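Local coordinates for glycosyl hydrolase, family 8 (Clostridium perfringens, PDB 3REN), which probably hydrolyses alpha-glucosidic linkages as an alpha-amylase, although its (alpha/alpha)6-barrel and sequence place it with the family 8 glycosyl hydrolases, at residues S64-A75 / S335-Q346; R92-W100 / I142-A150. All blocks are in the same frame, centred on the assembly; numbering follows the deposited sequence. Where two conformers were deposited one is given.

Overall arrangement
After helix 21-33 and short strands the chain enters helix 62-74, whose segment 64-75 pairs with 335-346, the last helix, in contact 1. The pairing closes a loop of 259 residues, about half of them helical, and so sets an early helix beside the last one. Contact 2 forms entirely within that span: after helix 78-89 the loop segment 92-100 is met by 142-150, the C-terminal part of helix 133-150, across only 41 residues. The two contacts are therefore nested and do not cross. The centres of contacts 1 and 2 are about 23 Å apart; that of contact 1 is about 9 Å, and that of contact 2 about 19 Å, from the centre of the chain.

Contact 1 (S64-A75 / S335-Q346); sequences SEGLMMLYSVNA and SFDNLNALLAFQ
L67 enters helix 335-346 as a knob among F336, L339, N340 and L343. Its CD1 meets L339 CB at 3.8 Å, while CD2 turns to L343 CD1. L343 returns the arrangement, fitting among L67, L70, Y71 and N74, with its CD2 against the backbone of Y71. Beside this pair M68, present as selenomethionine and bent at chi2 and chi3, brings its methyl CE against both L339 CD2 and L342 CD2.

The Y71 ring lies between two unlike groups. L342 CD2 stands over the centre of one face, 3.7 Å from the centroid, a CH-pi contact; on the opposite face Q346 NE2 lies over the CD1-CE1 side of the ring, the amide plane nearly parallel to it (12°). Q346 NE2 also donates to Y71 O at 3.0 Å, nearly straight (178°), so that this carbonyl accepts both A75 N and the glutamine. N74 ND2 adds a weak bond to Q346 OE1, and Y71 OH reaches E23. At the other end, one water bridges S64 OG (2.7 Å) and S335 OG (2.8 Å). The segment axes approach to 9.8 Å, 13° from parallel, and this reciprocal knobs-into-holes packing joins neighbouring helices of an (alpha/alpha)6-barrel.

Contact 2 (R92-W100 / I142-A150); sequences RLKNGLISW and IANSLLKHA. With SO4 (sulfate ion), chain E.
N95 lays its CB over one face of the H149 imidazole, 4.0 Å from the ring centroid and 28° off the normal, a CH-pi contact. K148 CG lies over the opposite face, so the imidazole is held between the two. N95 O approaches the ring as well, 3.3 Å from H149 CD2. The same carbonyl is 3.1 Å from S145 OG, but this bond is not settled, because the single hydroxyl proton can also serve N141 O.

N95 sits third in a type I beta turn from L93 to G96, in which G96 N donates to L93 O. The N95 side chain builds an Asx turn onto it: OD1 accepts from L97 N at 3.1 Å, from above the amide carbonyl plane. A chi1 of 64°, which puts CG between the backbone N and carbonyl carbon, folds the amide back for this bond. G96, at phi 90°, brings its CA to 3.4 Å from S145 OG, so bare backbone lies directly on helix 133-150.

Following the turn along the chain, L97 CD2 reaches the helix surface, 3.6 Å from S145 CB and 4.1 Å from L146 CG. I142 and L146 continue onto helix 113-130. Beyond the interface, W100 NE1 donates to sulfate O3 at 3.1 Å, at the indole edge; R101 and S108 also bind this ion, probably from the crystallisation liquor.

Contact 1 (S64-A75 / S335-Q346)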
loop_
_atom_site.group_PDB
_atom_site.type_symbol
_atom_site.label_atom_id
_atom_site.label_comp_id
_atom_site.label_asym_id
_atom_site.label_seq_id
_atom_site.Cartn_x
_atom_site.Cartn_y
_atom_site.Cartn_z
ATOM N N SER A 64 -1.430 -2.633 -7.875
ATOM C CA SER A 64 -0.719 -3.918 -7.883
ATOM C C SER A 64 0.668 -3.766 -8.483
ATOM O O SER A 64 1.673 -4.227 -7.916
ATOM C CB SER A 64 -1.493 -4.955 -8.705
ATOM O OG SER A 64 -2.796 -5.099 -8.175
ATOM N N GLU A 65 0.729 -3.091 -9.639
ATOM C CA GLU A 65 1.999 -2.863 -10.304
ATOM C C GLU A 65 3.004 -2.072 -9.462
ATOM O O GLU A 65 4.179 -2.426 -9.433
ATOM C CB GLU A 65 1.782 -2.183 -11.662
ATOM C CG GLU A 65 1.024 -3.094 -12.611
ATOM C CD GLU A 65 1.729 -4.462 -12.806
ATOM O OE1 GLU A 65 2.964 -4.480 -12.978
ATOM O OE2 GLU A 65 1.059 -5.507 -12.779
ATOM N N GLY A 66 2.533 -1.003 -8.807
ATOM C CA GLY A 66 3.357 -0.179 -7.931
ATOM C C GLY A 66 3.906 -0.987 -6.777
ATOM O O GLY A 66 5.064 -0.836 -6.423
ATOM N N LEU A 67 3.079 -1.846 -6.184
ATOM C CA LEU A 67 3.531 -2.730 -5.105
ATOM C C LEU A 67 4.653 -3.661 -5.552
ATOM O O LEU A 67 5.636 -3.843 -4.849
ATOM C CB LEU A 67 2.350 -3.517 -4.483
ATOM C CG LEU A 67 1.372 -2.659 -3.624
ATOM C CD1 LEU A 67 0.041 -3.413 -3.267
ATOM C CD2 LEU A 67 2.066 -2.161 -2.357
HETATM N N MSE A 68 4.501 -4.242 -6.738
HETATM C CA MSE A 68 5.466 -5.200 -7.260
HETATM C C MSE A 68 6.789 -4.486 -7.610
HETATM O O MSE A 68 7.857 -5.035 -7.394
HETATM C CB MSE A 68 4.876 -5.957 -8.471
HETATM C CG MSE A 68 5.825 -7.007 -9.089
HETATM SE SE MSE A 68 6.551 -8.318 -7.781
HETATM C CE MSE A 68 5.074 -9.569 -7.701
HETATM N N MSE A 69 6.697 -3.271 -8.146
HETATM C CA MSE A 69 7.875 -2.414 -8.320
HETATM C C MSE A 69 8.599 -2.113 -7.020
HETATM O O MSE A 69 9.827 -2.157 -6.988
HETATM C CB MSE A 69 7.495 -1.103 -9.009
HETATM C CG MSE A 69 7.131 -1.315 -10.530
HETATM SE SE MSE A 69 6.228 0.289 -11.311
HETATM C CE MSE A 69 7.710 1.523 -11.317
ATOM N N LEU A 70 7.857 -1.799 -5.948
ATOM C CA LEU A 70 8.533 -1.602 -4.661
ATOM C C LEU A 70 9.278 -2.849 -4.172
ATOM O O LEU A 70 10.438 -2.764 -3.681
ATOM C CB LEU A 70 7.567 -1.139 -3.584
ATOM C CG LEU A 70 7.058 0.290 -3.732
ATOM C CD1 LEU A 70 5.951 0.522 -2.675
ATOM C CD2 LEU A 70 8.242 1.225 -3.441
ATOM N N TYR A 71 8.597 -3.993 -4.278
ATOM C CA TYR A 71 9.213 -5.265 -3.962
ATOM C C TYR A 71 10.485 -5.498 -4.787
ATOM O O TYR A 71 11.505 -5.942 -4.249
ATOM C CB TYR A 71 8.234 -6.406 -4.260
ATOM C CG TYR A 71 8.858 -7.777 -4.124
ATOM C CD1 TYR A 71 9.038 -8.350 -2.869
ATOM C CD2 TYR A 71 9.300 -8.462 -5.233
ATOM C CE1 TYR A 71 9.628 -9.605 -2.733
ATOM C CE2 TYR A 71 9.887 -9.713 -5.122
ATOM C CZ TYR A 71 10.052 -10.274 -3.868
ATOM O OH TYR A 71 10.594 -11.531 -3.731
ATOM N N SER A 72 10.402 -5.267 -6.098
ATOM C CA SER A 72 11.569 -5.464 -7.011
ATOM C C SER A 72 12.787 -4.634 -6.637
ATOM O O SER A 72 13.895 -5.153 -6.643
ATOM C CB SER A 72 11.196 -5.126 -8.446
ATOM O OG SER A 72 10.191 -6.004 -8.868
ATOM N N VAL A 73 12.622 -3.365 -6.318
ATOM C CA VAL A 73 13.732 -2.529 -5.919
ATOM C C VAL A 73 14.319 -2.962 -4.581
ATOM O O VAL A 73 15.478 -3.004 -4.420
ATOM C CB VAL A 73 13.491 -0.991 -6.056
ATOM C CG1 VAL A 73 12.439 -0.530 -5.181
ATOM C CG2 VAL A 73 14.775 -0.223 -5.911
ATOM N N ASN A 74 13.464 -3.327 -3.657
ATOM C CA ASN A 74 13.923 -3.900 -2.388
ATOM C C ASN A 74 14.668 -5.207 -2.611
ATOM O O ASN A 74 15.602 -5.524 -1.871
ATOM C CB ASN A 74 12.732 -4.156 -1.453
ATOM C CG ASN A 74 12.117 -2.875 -0.956
ATOM O OD1 ASN A 74 12.729 -1.826 -1.076
ATOM N ND2 ASN A 74 10.906 -2.946 -0.402
ATOM N N ALA A 75 14.242 -5.975 -3.611
ATOM C CA ALA A 75 14.895 -7.250 -3.881
ATOM C C ALA A 75 16.145 -7.081 -4.736
ATOM O O ALA A 75 16.821 -8.069 -5.005
ATOM C CB ALA A 75 13.929 -8.259 -4.533
ATOM N N SER A 335 -5.366 -9.536 -4.795
ATOM C CA SER A 335 -3.965 -9.257 -5.060
ATOM C C SER A 335 -3.410 -8.352 -3.978
ATOM O O SER A 335 -2.281 -8.510 -3.519
ATOM C CB SER A 335 -3.797 -8.609 -6.451
ATOM O OG SER A 335 -4.526 -7.374 -6.523
ATOM N N PHE A 336 -4.201 -7.379 -3.572
ATOM C CA PHE A 336 -3.704 -6.405 -2.597
ATOM C C PHE A 336 -3.156 -7.046 -1.294
ATOM O O PHE A 336 -2.078 -6.659 -0.805
ATOM C CB PHE A 336 -4.789 -5.368 -2.293
ATOM C CG PHE A 336 -4.349 -4.278 -1.362
ATOM C CD1 PHE A 336 -3.438 -3.313 -1.779
ATOM C CD2 PHE A 336 -4.896 -4.191 -0.073
ATOM C CE1 PHE A 336 -3.042 -2.270 -0.917
ATOM C CE2 PHE A 336 -4.522 -3.169 0.796
ATOM C CZ PHE A 336 -3.592 -2.206 0.398
ATOM N N ASP A 337 -3.875 -8.028 -0.751
ATOM C CA ASP A 337 -3.401 -8.705 0.460
ATOM C C ASP A 337 -2.170 -9.538 0.225
ATOM O O ASP A 337 -1.278 -9.560 1.063
ATOM C CB ASP A 337 -4.495 -9.565 1.076
ATOM C CG ASP A 337 -5.569 -8.725 1.745
ATOM O OD1 ASP A 337 -5.232 -7.650 2.295
ATOM O OD2 ASP A 337 -6.736 -9.127 1.684
ATOM N N ASN A 338 -2.125 -10.204 -0.927
ATOM C CA ASN A 338 -0.982 -11.005 -1.312
ATOM C C ASN A 338 0.295 -10.192 -1.532
ATOM O O ASN A 338 1.372 -10.584 -1.061
ATOM C CB ASN A 338 -1.325 -11.888 -2.518
ATOM C CG ASN A 338 -2.256 -13.028 -2.129
ATOM O OD1 ASN A 338 -1.790 -14.103 -1.796
ATOM N ND2 ASN A 338 -3.581 -12.773 -2.122
ATOM N N LEU A 339 0.170 -9.051 -2.213
ATOM C CA LEU A 339 1.333 -8.180 -2.442
ATOM C C LEU A 339 1.865 -7.523 -1.159
ATOM O O LEU A 339 3.102 -7.366 -0.988
ATOM C CB LEU A 339 1.019 -7.124 -3.508
ATOM C CG LEU A 339 0.858 -7.713 -4.901
ATOM C CD1 LEU A 339 -0.033 -6.743 -5.745
ATOM C CD2 LEU A 339 2.289 -8.005 -5.536
ATOM N N ASN A 340 0.953 -7.127 -0.266
ATOM C CA ASN A 340 1.389 -6.516 0.997
ATOM C C ASN A 340 2.122 -7.571 1.833
ATOM O O ASN A 340 3.194 -7.294 2.386
ATOM C CB ASN A 340 0.208 -5.898 1.759
ATOM C CG ASN A 340 -0.186 -4.529 1.213
ATOM O OD1 ASN A 340 0.680 -3.747 0.822
ATOM N ND2 ASN A 340 -1.484 -4.236 1.181
ATOM N N ALA A 341 1.589 -8.795 1.838
ATOM C CA ALA A 341 2.251 -9.926 2.523
ATOM C C ALA A 341 3.638 -10.198 1.944
ATOM O O ALA A 341 4.557 -10.544 2.676
ATOM C CB ALA A 341 1.398 -11.199 2.424
ATOM N N LEU A 342 3.783 -10.057 0.630
ATOM C CA LEU A 342 5.086 -10.269 -0.002
ATOM C C LEU A 342 6.100 -9.242 0.484
ATOM O O LEU A 342 7.219 -9.594 0.854
ATOM C CB LEU A 342 4.937 -10.319 -1.543
ATOM C CG LEU A 342 6.191 -10.589 -2.352
ATOM C CD1 LEU A 342 6.641 -12.033 -2.182
ATOM C CD2 LEU A 342 5.946 -10.249 -3.832
ATOM N N LEU A 343 5.706 -7.970 0.547
ATOM C CA LEU A 343 6.546 -6.951 1.182
ATOM C C LEU A 343 6.958 -7.259 2.635
ATOM O O LEU A 343 8.114 -7.015 3.009
ATOM C CB LEU A 343 5.908 -5.552 1.088
ATOM C CG LEU A 343 5.759 -5.063 -0.367
ATOM C CD1 LEU A 343 4.913 -3.823 -0.486
ATOM C CD2 LEU A 343 7.142 -4.767 -1.052
ATOM N N ALA A 344 6.020 -7.752 3.464
ATOM C CA ALA A 344 6.371 -8.155 4.864
ATOM C C ALA A 344 7.293 -9.387 4.892
ATOM O O ALA A 344 8.285 -9.392 5.622
ATOM C CB ALA A 344 5.111 -8.423 5.681
ATOM N N PHE A 345 6.985 -10.421 4.100
ATOM C CA PHE A 345 7.830 -11.634 4.126
ATOM C C PHE A 345 9.231 -11.276 3.608
ATOM O O PHE A 345 10.222 -11.889 4.028
ATOM C CB PHE A 345 7.253 -12.784 3.288
ATOM C CG PHE A 345 6.158 -13.577 3.976
ATOM C CD1 PHE A 345 6.219 -13.846 5.351
ATOM C CD2 PHE A 345 5.094 -14.069 3.245
ATOM C CE1 PHE A 345 5.240 -14.597 5.991
ATOM C CE2 PHE A 345 4.070 -14.819 3.878
ATOM C CZ PHE A 345 4.150 -15.086 5.247
ATOM N N GLN A 346 9.331 -10.307 2.689
ATOM C CA GLN A 346 10.670 -9.859 2.200
ATOM C C GLN A 346 11.617 -9.387 3.326
ATOM O O GLN A 346 12.846 -9.520 3.206
ATOM C CB GLN A 346 10.514 -8.768 1.143
ATOM C CG GLN A 346 11.813 -8.242 0.522
ATOM C CD GLN A 346 11.517 -7.311 -0.644
ATOM O OE1 GLN A 346 10.772 -6.338 -0.497
ATOM N NE2 GLN A 346 12.048 -7.643 -1.828
HETATM O O HOH W 1 -3.560 -4.879 -5.600
#

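Contact 2 (R92-W100 / I142-A150)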
loop_
_atom_site.group_PDB
_atom_site.type_symbol
_atom_site.label_atom_id
_atom_site.label_comp_id
_atom_site.label_asym_id
_atom_site.label_seq_id
_atom_site.Cartn_x
_atom_site.Cartn_y
_atom_site.Cartn_z
ATOM N N ARG A 92 -0.042 4.984 -18.681
ATOM C CA ARG A 92 0.021 6.433 -18.562
ATOM C C ARG A 92 -1.084 7.054 -19.394
ATOM O O ARG A 92 -1.324 6.635 -20.519
ATOM C CB ARG A 92 1.372 7.027 -18.978
ATOM C CG ARG A 92 1.543 8.458 -18.533
ATOM C CD ARG A 92 2.844 9.105 -19.066
ATOM N NE ARG A 92 2.906 9.079 -20.522
ATOM C CZ ARG A 92 4.016 9.282 -21.235
ATOM N NH1 ARG A 92 3.974 9.219 -22.578
ATOM N NH2 ARG A 92 5.167 9.538 -20.612
ATOM N N LEU A 93 -1.740 8.081 -18.849
ATOM C CA LEU A 93 -2.856 8.715 -19.547
ATOM C C LEU A 93 -2.395 10.024 -20.188
ATOM O O LEU A 93 -1.254 10.446 -19.986
ATOM C CB LEU A 93 -4.029 8.930 -18.584
ATOM C CG LEU A 93 -4.714 7.705 -17.951
ATOM C CD1 LEU A 93 -5.652 8.155 -16.796
ATOM C CD2 LEU A 93 -5.476 6.898 -18.967
ATOM N N LYS A 94 -3.284 10.699 -20.925
ATOM C CA LYS A 94 -2.899 11.951 -21.596
ATOM C C LYS A 94 -2.582 13.029 -20.585
ATOM O O LYS A 94 -1.778 13.908 -20.854
ATOM C CB LYS A 94 -4.005 12.453 -22.549
ATOM N N ASN A 95 -3.180 12.991 -19.399
ATOM C CA ASN A 95 -2.787 14.013 -18.407
ATOM C C ASN A 95 -1.435 13.791 -17.687
ATOM O O ASN A 95 -1.067 14.579 -16.802
ATOM C CB ASN A 95 -3.924 14.271 -17.398
ATOM C CG ASN A 95 -4.245 13.060 -16.562
ATOM O OD1 ASN A 95 -3.542 12.026 -16.621
ATOM N ND2 ASN A 95 -5.304 13.162 -15.774
ATOM N N GLY A 96 -0.716 12.712 -18.048
ATOM C CA GLY A 96 0.568 12.337 -17.414
ATOM C C GLY A 96 0.472 11.406 -16.184
ATOM O O GLY A 96 1.487 10.975 -15.630
ATOM N N LEU A 97 -0.739 11.115 -15.736
ATOM C CA LEU A 97 -0.944 10.268 -14.577
ATOM C C LEU A 97 -1.111 8.840 -15.048
ATOM O O LEU A 97 -1.530 8.592 -16.180
ATOM C CB LEU A 97 -2.175 10.719 -13.775
ATOM C CG LEU A 97 -2.067 12.104 -13.095
ATOM C CD1 LEU A 97 -3.336 12.383 -12.273
ATOM C CD2 LEU A 97 -0.769 12.297 -12.214
ATOM N N ILE A 98 -0.754 7.904 -14.183
ATOM C CA ILE A 98 -1.011 6.502 -14.423
ATOM C C ILE A 98 -2.459 6.176 -14.103
ATOM O O ILE A 98 -2.988 6.588 -13.076
ATOM C CB ILE A 98 -0.087 5.617 -13.583
ATOM C CG1 ILE A 98 1.387 6.065 -13.717
ATOM C CG2 ILE A 98 -0.296 4.142 -13.936
ATOM C CD1 ILE A 98 1.884 6.292 -15.246
ATOM N N SER A 99 -3.070 5.408 -14.987
ATOM C CA SER A 99 -4.457 5.019 -14.881
ATOM C C SER A 99 -4.592 4.154 -13.633
ATOM O O SER A 99 -3.658 3.414 -13.308
ATOM C CB SER A 99 -4.816 4.171 -16.083
ATOM O OG SER A 99 -6.154 3.712 -16.011
ATOM N N TRP A 100 -5.742 4.198 -12.955
ATOM C CA TRP A 100 -5.950 3.314 -11.805
ATOM C C TRP A 100 -6.083 1.848 -12.194
ATOM O O TRP A 100 -5.710 0.966 -11.408
ATOM C CB TRP A 100 -7.112 3.766 -10.866
ATOM C CG TRP A 100 -8.430 3.253 -11.222
ATOM C CD1 TRP A 100 -9.193 3.661 -12.271
ATOM C CD2 TRP A 100 -9.213 2.254 -10.523
ATOM N NE1 TRP A 100 -10.409 2.963 -12.305
ATOM C CE2 TRP A 100 -10.438 2.084 -11.257
ATOM C CE3 TRP A 100 -9.005 1.486 -9.368
ATOM C CZ2 TRP A 100 -11.446 1.178 -10.867
ATOM C CZ3 TRP A 100 -10.014 0.554 -8.980
ATOM C CH2 TRP A 100 -11.213 0.413 -9.731
ATOM N N ILE A 142 5.447 12.405 -13.688
ATOM C CA ILE A 142 4.241 12.029 -12.906
ATOM C C ILE A 142 3.957 13.031 -11.801
ATOM O O ILE A 142 2.799 13.454 -11.607
ATOM C CB ILE A 142 4.357 10.633 -12.207
ATOM C CG1 ILE A 142 4.941 9.582 -13.142
ATOM C CG2 ILE A 142 2.983 10.173 -11.669
ATOM C CD1 ILE A 142 4.189 9.446 -14.397
ATOM N N ALA A 143 5.009 13.387 -11.071
ATOM C CA ALA A 143 4.901 14.308 -9.945
ATOM C C ALA A 143 4.383 15.657 -10.417
ATOM O O ALA A 143 3.498 16.222 -9.772
ATOM C CB ALA A 143 6.229 14.481 -9.271
ATOM N N ASN A 144 4.927 16.162 -11.543
ATOM C CA ASN A 144 4.492 17.454 -12.103
ATOM C C ASN A 144 3.017 17.415 -12.514
ATOM O O ASN A 144 2.277 18.403 -12.331
ATOM C CB ASN A 144 5.393 17.903 -13.283
ATOM C CG ASN A 144 6.775 18.425 -12.819
ATOM O OD1 ASN A 144 6.938 18.881 -11.707
ATOM N ND2 ASN A 144 7.760 18.380 -13.708
ATOM N N SER A 145 2.591 16.281 -13.060
ATOM C CA SER A 145 1.178 16.053 -13.376
ATOM C C SER A 145 0.277 16.007 -12.144
ATOM O O SER A 145 -0.872 16.445 -12.197
ATOM C CB SER A 145 1.017 14.759 -14.165
ATOM O OG SER A 145 1.707 14.865 -15.383
ATOM N N LEU A 146 0.780 15.457 -11.042
ATOM C CA LEU A 146 0.034 15.495 -9.769
ATOM C C LEU A 146 -0.143 16.932 -9.324
ATOM O O LEU A 146 -1.239 17.311 -8.905
ATOM C CB LEU A 146 0.744 14.746 -8.650
ATOM C CG LEU A 146 0.462 13.277 -8.413
ATOM C CD1 LEU A 146 1.382 12.798 -7.290
ATOM C CD2 LEU A 146 -1.022 13.020 -8.128
ATOM N N LEU A 147 0.924 17.727 -9.418
ATOM C CA LEU A 147 0.867 19.152 -9.005
ATOM C C LEU A 147 -0.093 19.979 -9.862
ATOM O O LEU A 147 -0.817 20.840 -9.344
ATOM C CB LEU A 147 2.242 19.805 -9.035
ATOM C CG LEU A 147 3.149 19.358 -7.895
ATOM C CD1 LEU A 147 4.512 19.943 -8.102
ATOM C CD2 LEU A 147 2.605 19.734 -6.514
ATOM N N LYS A 148 -0.042 19.731 -11.159
ATOM C CA LYS A 148 -0.921 20.361 -12.120
ATOM C C LYS A 148 -2.389 19.955 -12.002
ATOM O O LYS A 148 -3.278 20.766 -12.260
ATOM C CB LYS A 148 -0.424 20.095 -13.544
ATOM C CG LYS A 148 -1.289 20.714 -14.630
ATOM N N HIS A 149 -2.647 18.690 -11.670
ATOM C CA HIS A 149 -3.993 18.164 -11.813
ATOM C C HIS A 149 -4.690 17.782 -10.521
ATOM O O HIS A 149 -5.919 17.620 -10.509
ATOM C CB HIS A 149 -4.010 16.957 -12.742
ATOM C CG HIS A 149 -3.594 17.270 -14.142
ATOM N ND1 HIS A 149 -4.260 18.184 -14.929
ATOM C CD2 HIS A 149 -2.562 16.813 -14.889
ATOM C CE1 HIS A 149 -3.668 18.259 -16.111
ATOM N NE2 HIS A 149 -2.635 17.436 -16.109
ATOM N N ALA A 150 -3.935 17.625 -9.443
ATOM C CA ALA A 150 -4.531 17.124 -8.208
ATOM C C ALA A 150 -4.346 18.052 -7.020
ATOM O O ALA A 150 -4.800 17.715 -5.926
ATOM C CB ALA A 150 -3.970 15.773 -7.860
HETATM S S SO4 E . -13.461 2.838 -14.821
HETATM O O1 SO4 E . -14.815 2.311 -14.903
HETATM O O2 SO4 E . -13.410 4.121 -14.130
HETATM O O3 SO4 E . -12.640 1.886 -14.090
HETATM O O4 SO4 E . -12.993 3.005 -16.192
#